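Side-chain contact in nitronate monooxygenase family protein (Pseudomonas aeruginosa, PDB 4QIT), which uses FMN and molecular oxygen to denitrify alkyl nitronates oxidatively, with the toxin propionate 3-nitronate as its best substrate: residues L125-L128 with L129-P133. The protein carries 1 engineered substitution. Sequence-based numbering, arbitrary orientation.
Sequences LPML and LEERP
Leu129 lies one helical turn beyond Leu125 and packs its side chain across it. Its CB lies 3.6 Å from Leu125 O, the carbonyl that accepts the hydrogen bond from Leu129 N (3.0 Å). That N-H points at Leu125 O, and CG, placed beside the same N by a chi1 of -65°, is carried toward this oxygen to 3.3 Å, while also meeting Leu125 CD1 at 4.0 Å. Of the two methyls, CD1 rests against Leu125 CG and CD2 reaches Leu125 CD1, a branched apolar pair suited to a helix face that packs on another helix.

On another face Met127 SD touches Glu131 CG at 3.9 Å: the flexible thioether folds against the CG methylene of the glutamate, whose carboxylate goes on to salt bridges with Arg58 and Arg62. Glu130, exposed and extended beyond CG, salt-bridges Arg58 through OE2.

The last turn closes with Arg132 N bonded to Leu128 O at 2.8 Å. Arg132 then leaves the helix with positive phi (48°), and Pro133, which has no N-H to offer, leads the chain onward with its CD 3.8 Å from Leu128 O.

In this TIM-barrel enzyme, helix 124-131 lies between helices 54-65 and 145-153: Leu125, Leu128 and Leu129 touch Leu151, Met127 and Leu128 touch Ile61, and Leu128 and Pro133 rest on strand 72-77, Pro133 coming two residues before strand 135-139 begins.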
loop_
_atom_site.group_PDB
_atom_site.type_symbol
_atom_site.label_atom_id
_atom_site.label_comp_id
_atom_site.label_asym_id
_atom_site.label_seq_id
_atom_site.Cartn_x
_atom_site.Cartn_y
_atom_site.Cartn_z
ATOM N N LEU A 125 -2.488 -6.851 -33.166
ATOM C CA LEU A 125 -3.617 -5.957 -33.429
ATOM C C LEU A 125 -4.568 -6.448 -34.531
ATOM O O LEU A 125 -5.781 -6.497 -34.320
ATOM C CB LEU A 125 -3.138 -4.522 -33.704
ATOM C CG LEU A 125 -4.198 -3.485 -34.077
ATOM C CD1 LEU A 125 -5.262 -3.363 -32.986
ATOM C CD2 LEU A 125 -3.551 -2.135 -34.344
ATOM N N PRO A 126 -4.033 -6.819 -35.710
ATOM C CA PRO A 126 -5.002 -7.286 -36.711
ATOM C C PRO A 126 -5.739 -8.560 -36.289
ATOM O O PRO A 126 -6.908 -8.720 -36.646
ATOM C CB PRO A 126 -4.142 -7.527 -37.960
ATOM C CG PRO A 126 -2.735 -7.617 -37.463
ATOM C CD PRO A 126 -2.671 -6.728 -36.262
ATOM N N MET A 127 -5.089 -9.443 -35.537
ATOM C CA MET A 127 -5.785 -10.624 -35.019
ATOM C C MET A 127 -6.944 -10.238 -34.096
ATOM O O MET A 127 -8.041 -10.809 -34.186
ATOM C CB MET A 127 -4.812 -11.571 -34.311
ATOM C CG MET A 127 -5.448 -12.846 -33.790
ATOM S SD MET A 127 -6.215 -12.701 -32.158
ATOM C CE MET A 127 -4.772 -12.509 -31.109
ATOM N N LEU A 128 -6.708 -9.269 -33.216
ATOM C CA LEU A 128 -7.767 -8.806 -32.318
ATOM C C LEU A 128 -8.916 -8.139 -33.076
ATOM O O LEU A 128 -10.078 -8.270 -32.693
ATOM C CB LEU A 128 -7.200 -7.857 -31.254
ATOM C CG LEU A 128 -6.206 -8.460 -30.258
ATOM C CD1 LEU A 128 -5.599 -7.354 -29.402
ATOM C CD2 LEU A 128 -6.876 -9.509 -29.379
ATOM N N LEU A 129 -8.589 -7.423 -34.151
ATOM C CA LEU A 129 -9.607 -6.742 -34.948
ATOM C C LEU A 129 -10.491 -7.759 -35.669
ATOM O O LEU A 129 -11.669 -7.503 -35.929
ATOM C CB LEU A 129 -8.959 -5.772 -35.944
ATOM C CG LEU A 129 -8.211 -4.585 -35.332
ATOM C CD1 LEU A 129 -7.547 -3.765 -36.423
ATOM C CD2 LEU A 129 -9.137 -3.718 -34.504
ATOM N N GLU A 130 -9.926 -8.924 -35.966
ATOM C CA GLU A 130 -10.687 -9.998 -36.599
ATOM C C GLU A 130 -11.575 -10.731 -35.592
ATOM O O GLU A 130 -12.749 -10.997 -35.859
ATOM C CB GLU A 130 -9.746 -11.006 -37.258
ATOM C CG GLU A 130 -8.982 -10.484 -38.468
ATOM C CD GLU A 130 -7.945 -11.480 -38.954
ATOM O OE1 GLU A 130 -8.007 -11.879 -40.136
ATOM O OE2 GLU A 130 -7.062 -11.861 -38.152
ATOM N N GLU A 131 -11.010 -11.064 -34.434
ATOM C CA GLU A 131 -11.718 -11.888 -33.453
ATOM C C GLU A 131 -12.714 -11.103 -32.596
ATOM O O GLU A 131 -13.703 -11.667 -32.118
ATOM C CB GLU A 131 -10.723 -12.637 -32.556
ATOM C CG GLU A 131 -9.834 -13.632 -33.292
ATOM C CD GLU A 131 -10.616 -14.667 -34.087
ATOM O OE1 GLU A 131 -11.604 -15.226 -33.559
ATOM O OE2 GLU A 131 -10.234 -14.930 -35.247
ATOM N N ARG A 132 -12.434 -9.819 -32.393
ATOM C CA ARG A 132 -13.319 -8.913 -31.656
ATOM C C ARG A 132 -13.828 -9.436 -30.310
ATOM O O ARG A 132 -15.036 -9.600 -30.118
ATOM C CB ARG A 132 -14.506 -8.498 -32.533
ATOM C CG ARG A 132 -14.083 -7.913 -33.869
ATOM C CD ARG A 132 -15.268 -7.448 -34.706
ATOM N NE ARG A 132 -14.878 -7.262 -36.104
ATOM C CZ ARG A 132 -15.477 -6.435 -36.957
ATOM N NH1 ARG A 132 -16.505 -5.695 -36.560
ATOM N NH2 ARG A 132 -15.042 -6.344 -38.208
ATOM N N PRO A 133 -12.912 -9.688 -29.363
ATOM C CA PRO A 133 -13.388 -9.975 -28.008
ATOM C C PRO A 133 -14.076 -8.729 -27.459
ATOM O O PRO A 133 -13.791 -7.625 -27.920
ATOM C CB PRO A 133 -12.096 -10.269 -27.240
ATOM C CG PRO A 133 -11.024 -9.552 -27.995
ATOM C CD PRO A 133 -11.443 -9.597 -29.439
#